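Local coordinates for protein carbohydrate kinase, FGGY (Rhodospirillum rubrum, PDB 3IFR) that probably phosphorylates D-xylulose at the expense of ATP, as a carbohydrate kinase of the FGGY family, at residues A128-G133 and A197-L202; G186-A191 and L286-V291; V121-F126 and N132-Q137; V89-D94 and A141-I146. All coordinates share one frame; numbering follows the deposited sequence.

Contact 1. Residues A128-G133 and A197-L202; sequences ARTGNG and ADLVAL
Arg129 and Asp198 supply the charged part of this contact, from the end of helix 123-130 to the start of helix 197-201. The arginine chain runs out extended from CG to NE, and NH2, and more weakly NH1, turn to the same oxygen, Asp198 OD2, while the guanidinium and carboxylate planes stand 49° apart. A salt bridge is modelled, but OD2 sits too close to the guanidinium, so its lengths and angles are doubtful. On its NE side the same guanidinium forms a second salt bridge, to Asp189, which probably helps to hold the group's orientation.

Both helices belong to the N-terminal half of the FGGY kinase fold, and helix 123-130 ends here in an ST turn: the backbone N of Asn132 donates to Thr130 OG1 at 3.0 Å, just past Gly131, which leaves the helix with positive phi.

Leu199 supplies the van der Waals contacts. Its CD1 lies over one face of the Arg129 guanidinium, offset toward the rim, and its CD2 approaches Arg129 NH1 to 3.4 Å. The purely apolar touch is deeper in, where the methyl CG2 of Thr130 meets Leu199 CD1 at 4.3 Å.

Contact 2. Residues G186-A191 and L286-V291; sequences GFIDLA and LDYHLV
Ile188 touches Tyr288, and Leu190 touches both Leu286 and Tyr288, so that residues on a short strand and just beyond it meet a loop that arrives almost a hundred residues later in the chain. The approach starts at Gly186, where helix 179-185 ends in a Schellman motif with positive phi and releases the chain toward strand 188-189. At Ile188 the branch that does the touching is CG2, placed anti to the backbone N while CG1 lies beside that N (chi1 -72°). This methyl lies 3.9 Å from Tyr288 OH, the two side chains slanting across one another. The hydroxyl is buried here among carbons and has no polar partner in the model.

Asp189 points away from the loop. Leu190 then turns its branched end back to it: CD2 presses against Leu286 CD2 at 3.3 Å, tighter than usual van der Waals contact, and CD1 stands 4.3 Å from Tyr288 OH. Both leucine methyls thus have a neighbour in the loop. Leu286 presents CD2 from a side chain whose CG is anti to the backbone N (chi1 -168°).

Around this buried patch, Leu183 of helix 179-185 touches both Leu190 and Tyr288, and Arg179 forms a cation-pi interaction with the tyrosine ring. The contact joins the chain after helix 179-185, in the N-terminal half of the FGGY kinase, to the loop between strands 269-273 and 298-301, near the start of the C-terminal half, as part of the two-lobed actin-like ATPase fold.

Contact 3. Residues V121-F126 and N132-Q137; sequences VDSEAF and NGVTQQ
The chain reversal after helix 123-130, in the N-terminal half of the FGGY kinase fold, brings Phe126 and Val134 together: the helix runs out, the chain turns, and residues 132-134 pass back beside the first turn of the same helix. That turn is opened by an N-cap, in which Asp122 OD1 accepts from Glu124 N at 3.1 Å, met from above the carboxylate plane.

Val134 lies at the centre of the contact. With CG1 anti to the backbone N (chi1 -179°), its other methyl, CG2, is left to face the helix and reaches three side chains. Over one face of the Phe126 ring it makes a CH-pi contact, 4.2 Å from the centroid and 28° off the ring normal, the two side chains crossing at about a right angle. It also lies 3.6 Å from Ser123 OG, a buried hydroxyl with no polar partner in the model, and 4.4 Å from Val121 CG2. Leu117 of helix 111-120 touches Val134 too.

The side chain of Asn132 leads off to Thr130 and Leu286, and a phosphate ion, probably from the crystallisation liquor, lies about 5 Å from it. The backbone of Asn132 also takes part: Asn132 O sits at the edge of the phenylalanine ring, 3.4 Å from Phe126 CE1.

Contact 4. Residues V89-D94 and A141-I146; sequences VVLLDD and AKLRWI
Leu91 and Ile146 meet because both side chains leave the backbone with the first branch anti to the carbonyl carbon and then extend: CG of Leu91 at chi1 -49°, and CG1 of Ile146 at chi1 -80°, carrying CD1 outward. They come tip to tip, Leu91 CD1 reaching Ile146 CD1 at 3.2 Å, closer than carbons usually pack. The side chains of Leu91 and Leu143 run past each other in opposite directions, with Leu91 CD2 4.2 Å from Leu143 CD1, so each methyl of Leu91 has its own partner on the helix.

What meets here is a strand and a helix of the N-terminal half of the FGGY fold. Strand 90-92 pairs antiparallel with strand 159-161, and helix 139-149 packs against the side of the strand from which Val89 and Leu91 project. Val90 and Leu92 project from the other face of the strand, Val90 against Ser102 and Cys161 and Leu92 against Thr159, while Lys142, Leu143 and Ile146 line the helix face turned to the strand.

Val89 rests on the aliphatic part of Lys142. Its CG2 is 3.5 Å from Lys142 CD and 4.0 Å from Lys142 CB, the two side chains meeting at a slant. The touching atoms are methylenes; beyond them the chain bends at its last torsion (chi4 94°), and NZ donates to Gln136 O. Ile103 of strand 102-103 touches both Lys142 and Ile146.

In the fold
Contacts 1 and 3 lie closest, with centres 8 Å apart; they share Asn132, Gly133 and helix 123-130, Leu199 CD2 packs on Phe126 CE2 at 3.9 Å, and Leu202 CD2 meets Val121 CG1 at 3.6 Å. Contact 2 joins contact 1 through a probable hydrogen bond from Leu286 N to Gly131 O. Asn132 ND2 probably bonds Leu286 O as well, tying contact 3 to contact 2. Contact 4 is the most distant from contact 2, 21 Å between centres, and 16 Å from contact 1, to which a probable hydrogen bond from Arg144 NE to Leu202 O connects it. The phosphate beside contact 3 does not by itself identify an active site.

Contact 1. Residues A128-G133 and A197-L202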
loop_
_atom_site.group_PDB
_atom_site.type_symbol
_atom_site.label_atom_id
_atom_site.label_comp_id
_atom_site.label_asym_id
_atom_site.label_seq_id
_atom_site.Cartn_x
_atom_site.Cartn_y
_atom_site.Cartn_z
ATOM N N ALA A 128 -5.519 16.390 -10.740
ATOM C CA ALA A 128 -4.313 17.227 -10.877
ATOM C C ALA A 128 -4.069 18.023 -9.620
ATOM O O ALA A 128 -3.007 18.572 -9.401
ATOM C CB ALA A 128 -4.440 18.185 -12.051
ATOM N N ARG A 129 -5.070 18.120 -8.793
ATOM C CA ARG A 129 -4.922 18.988 -7.660
ATOM C C ARG A 129 -4.448 18.223 -6.433
ATOM O O ARG A 129 -3.590 18.686 -5.694
ATOM C CB ARG A 129 -6.256 19.648 -7.390
ATOM C CG ARG A 129 -6.249 20.553 -6.245
ATOM C CD ARG A 129 -7.278 21.580 -6.552
ATOM N NE ARG A 129 -7.236 22.646 -5.591
ATOM C CZ ARG A 129 -8.238 22.929 -4.781
ATOM N NH1 ARG A 129 -9.352 22.220 -4.855
ATOM N NH2 ARG A 129 -8.126 23.926 -3.922
ATOM N N THR A 130 -5.038 17.060 -6.204
ATOM C CA THR A 130 -4.744 16.286 -5.023
ATOM C C THR A 130 -3.857 15.095 -5.393
ATOM O O THR A 130 -3.467 14.318 -4.529
ATOM C CB THR A 130 -6.017 15.693 -4.499
ATOM O OG1 THR A 130 -6.451 14.710 -5.444
ATOM C CG2 THR A 130 -7.083 16.765 -4.399
ATOM N N GLY A 131 -3.585 14.941 -6.686
ATOM C CA GLY A 131 -2.855 13.793 -7.187
ATOM C C GLY A 131 -3.534 12.452 -6.954
ATOM O O GLY A 131 -2.917 11.403 -7.091
ATOM N N ASN A 132 -4.808 12.491 -6.609
ATOM C CA ASN A 132 -5.610 11.286 -6.377
ATOM C C ASN A 132 -6.965 11.463 -7.045
ATOM O O ASN A 132 -7.417 12.595 -7.197
ATOM C CB ASN A 132 -5.797 11.080 -4.889
ATOM C CG ASN A 132 -4.551 10.573 -4.235
ATOM O OD1 ASN A 132 -4.394 9.367 -4.034
ATOM N ND2 ASN A 132 -3.607 11.482 -3.963
ATOM N N GLY A 133 -7.608 10.371 -7.444
ATOM C CA GLY A 133 -8.787 10.464 -8.272
ATOM C C GLY A 133 -10.068 10.515 -7.467
ATOM O O GLY A 133 -10.087 10.242 -6.262
ATOM N N ALA A 197 -9.681 24.631 2.409
ATOM C CA ALA A 197 -11.065 24.834 2.835
ATOM C C ALA A 197 -12.007 24.279 1.760
ATOM O O ALA A 197 -12.812 23.379 1.981
ATOM C CB ALA A 197 -11.307 26.296 3.034
ATOM N N ASP A 198 -11.933 24.914 0.618
ATOM C CA ASP A 198 -12.262 24.362 -0.650
ATOM C C ASP A 198 -12.501 22.838 -0.639
ATOM O O ASP A 198 -13.589 22.378 -0.924
ATOM C CB ASP A 198 -11.027 24.692 -1.515
ATOM C CG ASP A 198 -11.305 24.599 -2.951
ATOM O OD1 ASP A 198 -12.481 24.640 -3.347
ATOM O OD2 ASP A 198 -10.354 24.460 -3.707
ATOM N N LEU A 199 -11.470 22.055 -0.337
ATOM C CA LEU A 199 -11.530 20.608 -0.498
ATOM C C LEU A 199 -12.334 19.951 0.599
ATOM O O LEU A 199 -13.089 19.023 0.340
ATOM C CB LEU A 199 -10.124 20.010 -0.562
ATOM C CG LEU A 199 -9.508 20.280 -1.942
ATOM C CD1 LEU A 199 -8.006 20.153 -1.939
ATOM C CD2 LEU A 199 -10.171 19.415 -3.043
ATOM N N VAL A 200 -12.163 20.416 1.824
ATOM C CA VAL A 200 -12.991 19.934 2.916
ATOM C C VAL A 200 -14.476 20.255 2.679
ATOM O O VAL A 200 -15.344 19.404 2.851
ATOM C CB VAL A 200 -12.499 20.490 4.268
ATOM C CG1 VAL A 200 -13.298 19.907 5.384
ATOM C CG2 VAL A 200 -11.029 20.157 4.454
ATOM N N ALA A 201 -14.769 21.465 2.230
ATOM C CA ALA A 201 -16.157 21.828 1.904
ATOM C C ALA A 201 -16.859 20.793 1.030
ATOM O O ALA A 201 -18.019 20.555 1.214
ATOM C CB ALA A 201 -16.244 23.230 1.252
ATOM N N LEU A 202 -16.167 20.194 0.069
ATOM C CA LEU A 202 -16.782 19.158 -0.757
ATOM C C LEU A 202 -17.453 18.012 0.048
ATOM O O LEU A 202 -18.368 17.342 -0.436
ATOM C CB LEU A 202 -15.737 18.516 -1.680
ATOM C CG LEU A 202 -15.431 18.884 -3.141
ATOM C CD1 LEU A 202 -14.992 17.620 -3.816
ATOM C CD2 LEU A 202 -16.599 19.517 -3.901
#

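Contact 2. Residues G186-A191 and L286-V291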
loop_
_atom_site.group_PDB
_atom_site.type_symbol
_atom_site.label_atom_id
_atom_site.label_comp_id
_atom_site.label_asym_id
_atom_site.label_seq_id
_atom_site.Cartn_x
_atom_site.Cartn_y
_atom_site.Cartn_z
ATOM N N GLY A 186 -8.346 13.366 0.009
ATOM C CA GLY A 186 -8.983 14.362 -0.847
ATOM C C GLY A 186 -8.930 15.742 -0.239
ATOM O O GLY A 186 -9.540 16.665 -0.753
ATOM N N PHE A 187 -8.179 15.918 0.838
ATOM C CA PHE A 187 -8.190 17.215 1.486
ATOM C C PHE A 187 -7.027 18.144 1.171
ATOM O O PHE A 187 -7.091 19.352 1.469
ATOM C CB PHE A 187 -8.304 17.054 2.994
ATOM C CG PHE A 187 -9.523 16.297 3.429
ATOM C CD1 PHE A 187 -10.750 16.520 2.816
ATOM C CD2 PHE A 187 -9.453 15.362 4.461
ATOM C CE1 PHE A 187 -11.885 15.808 3.211
ATOM C CE2 PHE A 187 -10.613 14.669 4.886
ATOM C CZ PHE A 187 -11.814 14.901 4.251
ATOM N N ILE A 188 -5.966 17.612 0.577
ATOM C CA ILE A 188 -4.769 18.421 0.352
ATOM C C ILE A 188 -4.529 18.795 -1.109
ATOM O O ILE A 188 -4.691 17.969 -2.004
ATOM C CB ILE A 188 -3.513 17.738 0.894
ATOM C CG1 ILE A 188 -3.537 17.784 2.420
ATOM C CG2 ILE A 188 -2.258 18.426 0.345
ATOM C CD1 ILE A 188 -2.500 16.920 3.043
ATOM N N ASP A 189 -4.155 20.056 -1.316
ATOM C CA ASP A 189 -3.666 20.563 -2.590
ATOM C C ASP A 189 -2.153 20.386 -2.636
ATOM O O ASP A 189 -1.449 20.956 -1.809
ATOM C CB ASP A 189 -3.981 22.060 -2.700
ATOM C CG ASP A 189 -3.729 22.613 -4.090
ATOM O OD1 ASP A 189 -4.681 23.130 -4.681
ATOM O OD2 ASP A 189 -2.599 22.503 -4.606
ATOM N N LEU A 190 -1.681 19.571 -3.588
ATOM C CA LEU A 190 -0.253 19.347 -3.852
ATOM C C LEU A 190 0.496 20.667 -3.920
ATOM O O LEU A 190 1.517 20.838 -3.255
ATOM C CB LEU A 190 -0.079 18.638 -5.189
ATOM C CG LEU A 190 0.304 17.157 -5.285
ATOM C CD1 LEU A 190 0.037 16.378 -4.010
ATOM C CD2 LEU A 190 -0.392 16.503 -6.501
ATOM N N ALA A 191 -0.020 21.610 -4.706
ATOM C CA ALA A 191 0.551 22.973 -4.793
ATOM C C ALA A 191 0.860 23.631 -3.439
ATOM O O ALA A 191 1.877 24.318 -3.293
ATOM C CB ALA A 191 -0.353 23.915 -5.656
ATOM N N LEU A 286 -0.949 9.404 -6.098
ATOM C CA LEU A 286 0.170 10.030 -5.462
ATOM C C LEU A 286 0.140 10.003 -3.919
ATOM O O LEU A 286 -0.928 9.999 -3.293
ATOM C CB LEU A 286 0.305 11.445 -6.010
ATOM C CG LEU A 286 1.541 12.290 -5.759
ATOM C CD1 LEU A 286 2.874 11.701 -6.320
ATOM C CD2 LEU A 286 1.270 13.670 -6.327
ATOM N N ASP A 287 1.340 9.978 -3.324
ATOM C CA ASP A 287 1.533 10.079 -1.872
ATOM C C ASP A 287 2.807 10.870 -1.669
ATOM O O ASP A 287 3.617 10.968 -2.587
ATOM C CB ASP A 287 1.741 8.705 -1.233
ATOM C CG ASP A 287 0.439 7.972 -0.933
ATOM O OD1 ASP A 287 -0.100 7.238 -1.800
ATOM O OD2 ASP A 287 -0.013 8.062 0.220
ATOM N N TYR A 288 3.007 11.407 -0.465
ATOM C CA TYR A 288 4.318 11.905 -0.102
ATOM C C TYR A 288 5.163 10.717 0.306
ATOM O O TYR A 288 4.654 9.784 0.918
ATOM C CB TYR A 288 4.232 12.866 1.063
ATOM C CG TYR A 288 3.521 14.155 0.717
ATOM C CD1 TYR A 288 4.207 15.215 0.155
ATOM C CD2 TYR A 288 2.158 14.310 0.967
ATOM C CE1 TYR A 288 3.559 16.395 -0.159
ATOM C CE2 TYR A 288 1.504 15.485 0.662
ATOM C CZ TYR A 288 2.207 16.519 0.094
ATOM O OH TYR A 288 1.554 17.672 -0.215
ATOM N N HIS A 289 6.456 10.720 -0.020
ATOM C CA HIS A 289 7.314 9.697 0.558
ATOM C C HIS A 289 7.516 9.989 2.042
ATOM O O HIS A 289 7.221 11.084 2.506
ATOM C CB HIS A 289 8.663 9.694 -0.118
ATOM C CG HIS A 289 9.390 8.401 0.023
ATOM N ND1 HIS A 289 10.071 7.812 -1.023
ATOM C CD2 HIS A 289 9.533 7.569 1.075
ATOM C CE1 HIS A 289 10.605 6.676 -0.614
ATOM N NE2 HIS A 289 10.276 6.505 0.649
ATOM N N LEU A 290 8.024 9.021 2.800
ATOM C CA LEU A 290 8.425 9.320 4.174
ATOM C C LEU A 290 9.710 10.131 4.095
ATOM O O LEU A 290 9.913 11.067 4.872
ATOM C CB LEU A 290 8.626 8.066 5.021
ATOM C CG LEU A 290 7.489 7.035 5.021
ATOM C CD1 LEU A 290 7.727 5.878 5.977
ATOM C CD2 LEU A 290 6.191 7.743 5.350
ATOM N N VAL A 291 10.563 9.801 3.133
ATOM C CA VAL A 291 11.789 10.576 2.933
ATOM C C VAL A 291 11.504 12.045 2.551
ATOM O O VAL A 291 10.867 12.345 1.544
ATOM C CB VAL A 291 12.735 9.897 1.922
ATOM C CG1 VAL A 291 13.988 10.713 1.754
ATOM C CG2 VAL A 291 13.106 8.511 2.387
#

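Contact 3. Residues V121-F126 and N132-Q137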
loop_
_atom_site.group_PDB
_atom_site.type_symbol
_atom_site.label_atom_id
_atom_site.label_comp_id
_atom_site.label_asym_id
_atom_site.label_seq_id
_atom_site.Cartn_x
_atom_site.Cartn_y
_atom_site.Cartn_z
ATOM N N VAL A 121 -17.735 17.942 -9.612
ATOM C CA VAL A 121 -16.425 18.576 -9.866
ATOM C C VAL A 121 -15.726 18.032 -11.112
ATOM O O VAL A 121 -16.093 16.970 -11.641
ATOM C CB VAL A 121 -15.451 18.422 -8.680
ATOM C CG1 VAL A 121 -16.059 18.992 -7.406
ATOM C CG2 VAL A 121 -15.094 16.940 -8.499
ATOM N N ASP A 122 -14.715 18.755 -11.589
ATOM C CA ASP A 122 -13.962 18.286 -12.752
ATOM C C ASP A 122 -13.011 17.220 -12.250
ATOM O O ASP A 122 -12.081 17.541 -11.526
ATOM C CB ASP A 122 -13.188 19.448 -13.382
ATOM C CG ASP A 122 -12.429 19.045 -14.644
ATOM O OD1 ASP A 122 -12.336 17.830 -14.944
ATOM O OD2 ASP A 122 -11.920 19.950 -15.347
ATOM N N SER A 123 -13.256 15.957 -12.605
ATOM C CA SER A 123 -12.457 14.835 -12.088
ATOM C C SER A 123 -10.980 14.891 -12.420
ATOM O O SER A 123 -10.193 14.149 -11.827
ATOM C CB SER A 123 -12.976 13.496 -12.603
ATOM O OG SER A 123 -14.052 13.051 -11.820
ATOM N N GLU A 124 -10.621 15.715 -13.406
ATOM C CA GLU A 124 -9.230 15.857 -13.846
ATOM C C GLU A 124 -8.595 16.965 -13.064
ATOM O O GLU A 124 -7.528 16.788 -12.477
ATOM C CB GLU A 124 -9.151 16.195 -15.330
ATOM C CG GLU A 124 -9.405 15.016 -16.237
ATOM C CD GLU A 124 -10.363 14.016 -15.620
ATOM O OE1 GLU A 124 -11.445 13.770 -16.217
ATOM O OE2 GLU A 124 -10.035 13.479 -14.529
ATOM N N ALA A 125 -9.245 18.118 -13.065
ATOM C CA ALA A 125 -8.734 19.232 -12.311
ATOM C C ALA A 125 -8.502 18.728 -10.893
ATOM O O ALA A 125 -7.492 19.038 -10.270
ATOM C CB ALA A 125 -9.725 20.371 -12.331
ATOM N N PHE A 126 -9.441 17.921 -10.401
ATOM C CA PHE A 126 -9.377 17.403 -9.038
ATOM C C PHE A 126 -8.158 16.494 -8.862
ATOM O O PHE A 126 -7.395 16.619 -7.880
ATOM C CB PHE A 126 -10.644 16.616 -8.702
ATOM C CG PHE A 126 -10.628 16.037 -7.326
ATOM C CD1 PHE A 126 -9.982 14.842 -7.070
ATOM C CD2 PHE A 126 -11.225 16.699 -6.280
ATOM C CE1 PHE A 126 -9.951 14.316 -5.793
ATOM C CE2 PHE A 126 -11.196 16.179 -5.003
ATOM C CZ PHE A 126 -10.564 14.981 -4.754
ATOM N N ASN A 132 -4.808 12.491 -6.609
ATOM C CA ASN A 132 -5.610 11.286 -6.377
ATOM C C ASN A 132 -6.965 11.463 -7.045
ATOM O O ASN A 132 -7.417 12.595 -7.197
ATOM C CB ASN A 132 -5.797 11.080 -4.889
ATOM C CG ASN A 132 -4.551 10.573 -4.235
ATOM O OD1 ASN A 132 -4.394 9.367 -4.034
ATOM N ND2 ASN A 132 -3.607 11.482 -3.963
ATOM N N GLY A 133 -7.608 10.371 -7.444
ATOM C CA GLY A 133 -8.787 10.464 -8.272
ATOM C C GLY A 133 -10.068 10.515 -7.467
ATOM O O GLY A 133 -10.087 10.242 -6.262
ATOM N N VAL A 134 -11.156 10.874 -8.137
ATOM C CA VAL A 134 -12.447 10.827 -7.519
ATOM C C VAL A 134 -12.909 9.387 -7.417
ATOM O O VAL A 134 -13.347 8.796 -8.389
ATOM C CB VAL A 134 -13.434 11.596 -8.303
ATOM C CG1 VAL A 134 -14.767 11.520 -7.578
ATOM C CG2 VAL A 134 -12.980 13.040 -8.387
ATOM N N THR A 135 -12.775 8.810 -6.235
ATOM C CA THR A 135 -13.084 7.397 -6.058
ATOM C C THR A 135 -13.717 7.168 -4.675
ATOM O O THR A 135 -13.753 8.091 -3.847
ATOM C CB THR A 135 -11.815 6.459 -6.272
ATOM O OG1 THR A 135 -10.965 6.459 -5.107
ATOM C CG2 THR A 135 -10.988 6.874 -7.501
ATOM N N GLN A 136 -14.216 5.951 -4.439
ATOM C CA GLN A 136 -14.723 5.588 -3.125
ATOM C C GLN A 136 -13.640 5.597 -2.057
ATOM O O GLN A 136 -13.928 5.494 -0.901
ATOM C CB GLN A 136 -15.363 4.205 -3.128
ATOM C CG GLN A 136 -16.575 4.077 -4.014
ATOM C CD GLN A 136 -17.367 2.802 -3.723
ATOM O OE1 GLN A 136 -17.748 2.066 -4.656
ATOM N NE2 GLN A 136 -17.610 2.525 -2.424
ATOM N N GLN A 137 -12.378 5.711 -2.428
ATOM C CA GLN A 137 -11.367 5.716 -1.392
ATOM C C GLN A 137 -11.214 7.095 -0.735
ATOM O O GLN A 137 -10.703 7.219 0.373
ATOM C CB GLN A 137 -10.071 5.244 -1.980
ATOM C CG GLN A 137 -9.408 4.219 -1.158
ATOM C CD GLN A 137 -8.948 3.063 -2.016
ATOM O OE1 GLN A 137 -9.728 2.139 -2.291
ATOM N NE2 GLN A 137 -7.686 3.113 -2.466
#

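Contact 4. Residues V89-D94 and A141-I146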
loop_
_atom_site.group_PDB
_atom_site.type_symbol
_atom_site.label_atom_id
_atom_site.label_comp_id
_atom_site.label_asym_id
_atom_site.label_seq_id
_atom_site.Cartn_x
_atom_site.Cartn_y
_atom_site.Cartn_z
ATOM N N VAL A 89 -11.582 5.704 7.690
ATOM C CA VAL A 89 -12.401 6.815 8.138
ATOM C C VAL A 89 -12.883 6.534 9.546
ATOM O O VAL A 89 -13.696 5.630 9.767
ATOM C CB VAL A 89 -13.619 7.014 7.224
ATOM C CG1 VAL A 89 -14.580 8.052 7.809
ATOM C CG2 VAL A 89 -13.172 7.410 5.799
ATOM N N VAL A 90 -12.361 7.316 10.485
ATOM C CA VAL A 90 -12.726 7.279 11.895
ATOM C C VAL A 90 -13.396 8.602 12.251
ATOM O O VAL A 90 -12.821 9.667 11.940
ATOM C CB VAL A 90 -11.441 7.137 12.765
ATOM C CG1 VAL A 90 -11.794 7.128 14.256
ATOM C CG2 VAL A 90 -10.730 5.868 12.407
ATOM N N LEU A 91 -14.566 8.537 12.915
ATOM C CA LEU A 91 -15.340 9.715 13.352
ATOM C C LEU A 91 -15.365 9.918 14.882
ATOM O O LEU A 91 -15.809 9.052 15.638
ATOM C CB LEU A 91 -16.780 9.660 12.807
ATOM C CG LEU A 91 -16.781 9.358 11.299
ATOM C CD1 LEU A 91 -18.145 9.109 10.721
ATOM C CD2 LEU A 91 -16.116 10.499 10.594
ATOM N N LEU A 92 -14.881 11.069 15.337
ATOM C CA LEU A 92 -14.991 11.403 16.753
ATOM C C LEU A 92 -15.953 12.560 16.984
ATOM O O LEU A 92 -16.030 13.518 16.203
ATOM C CB LEU A 92 -13.629 11.690 17.415
ATOM C CG LEU A 92 -12.507 10.679 17.162
ATOM C CD1 LEU A 92 -11.192 11.127 17.812
ATOM C CD2 LEU A 92 -12.930 9.260 17.618
ATOM N N ASP A 93 -16.698 12.457 18.081
ATOM C CA ASP A 93 -17.561 13.536 18.510
ATOM C C ASP A 93 -16.783 14.581 19.328
ATOM O O ASP A 93 -15.556 14.534 19.421
ATOM C CB ASP A 93 -18.704 12.950 19.295
ATOM C CG ASP A 93 -18.293 12.464 20.671
ATOM O OD1 ASP A 93 -19.203 11.971 21.344
ATOM O OD2 ASP A 93 -17.107 12.550 21.089
ATOM N N ASP A 94 -17.477 15.534 19.934
ATOM C CA ASP A 94 -16.744 16.646 20.528
ATOM C C ASP A 94 -15.993 16.210 21.770
ATOM O O ASP A 94 -15.072 16.882 22.203
ATOM C CB ASP A 94 -17.660 17.853 20.795
ATOM C CG ASP A 94 -18.888 17.501 21.612
ATOM O OD1 ASP A 94 -18.982 16.392 22.183
ATOM O OD2 ASP A 94 -19.777 18.360 21.669
ATOM N N ALA A 141 -15.828 10.919 -0.224
ATOM C CA ALA A 141 -16.916 10.040 -0.663
ATOM C C ALA A 141 -17.593 9.360 0.532
ATOM O O ALA A 141 -18.810 9.439 0.694
ATOM C CB ALA A 141 -16.434 8.996 -1.648
ATOM N N LYS A 142 -16.807 8.698 1.379
ATOM C CA LYS A 142 -17.366 8.133 2.598
ATOM C C LYS A 142 -18.101 9.156 3.462
ATOM O O LYS A 142 -19.165 8.839 3.983
ATOM C CB LYS A 142 -16.318 7.365 3.394
ATOM C CG LYS A 142 -15.935 6.058 2.719
ATOM C CD LYS A 142 -14.613 5.586 3.229
ATOM C CE LYS A 142 -14.215 4.167 2.719
ATOM N NZ LYS A 142 -13.371 4.181 1.496
ATOM N N LEU A 143 -17.578 10.376 3.590
ATOM C CA LEU A 143 -18.295 11.446 4.312
ATOM C C LEU A 143 -19.680 11.773 3.706
ATOM O O LEU A 143 -20.676 11.804 4.435
ATOM C CB LEU A 143 -17.453 12.709 4.406
ATOM C CG LEU A 143 -16.841 13.084 5.750
ATOM C CD1 LEU A 143 -16.912 11.963 6.752
ATOM C CD2 LEU A 143 -15.386 13.648 5.574
ATOM N N ARG A 144 -19.758 11.986 2.385
ATOM C CA ARG A 144 -21.049 12.240 1.721
ATOM C C ARG A 144 -22.037 11.106 2.007
ATOM O O ARG A 144 -23.217 11.360 2.192
ATOM C CB ARG A 144 -20.887 12.345 0.200
ATOM C CG ARG A 144 -20.203 13.562 -0.312
ATOM C CD ARG A 144 -21.012 14.824 -0.117
ATOM N NE ARG A 144 -20.390 15.934 -0.832
ATOM C CZ ARG A 144 -20.656 16.299 -2.093
ATOM N NH1 ARG A 144 -21.572 15.655 -2.809
ATOM N NH2 ARG A 144 -19.998 17.320 -2.638
ATOM N N TRP A 145 -21.567 9.851 2.003
ATOM C CA TRP A 145 -22.455 8.709 2.261
ATOM C C TRP A 145 -23.037 8.797 3.682
ATOM O O TRP A 145 -24.239 8.702 3.897
ATOM C CB TRP A 145 -21.701 7.394 2.095
ATOM C CG TRP A 145 -22.550 6.195 2.327
ATOM C CD1 TRP A 145 -23.170 5.434 1.376
ATOM C CD2 TRP A 145 -22.873 5.601 3.596
ATOM N NE1 TRP A 145 -23.875 4.417 1.979
ATOM C CE2 TRP A 145 -23.700 4.491 3.337
ATOM C CE3 TRP A 145 -22.526 5.887 4.918
ATOM C CZ2 TRP A 145 -24.201 3.673 4.362
ATOM C CZ3 TRP A 145 -23.022 5.079 5.934
ATOM C CH2 TRP A 145 -23.861 3.996 5.653
ATOM N N ILE A 146 -22.163 8.978 4.651
ATOM C CA ILE A 146 -22.568 9.166 6.013
ATOM C C ILE A 146 -23.604 10.296 6.199
ATOM O O ILE A 146 -24.599 10.126 6.917
ATOM C CB ILE A 146 -21.329 9.445 6.881
ATOM C CG1 ILE A 146 -20.619 8.144 7.210
ATOM C CG2 ILE A 146 -21.708 10.138 8.170
ATOM C CD1 ILE A 146 -19.280 8.416 7.802
#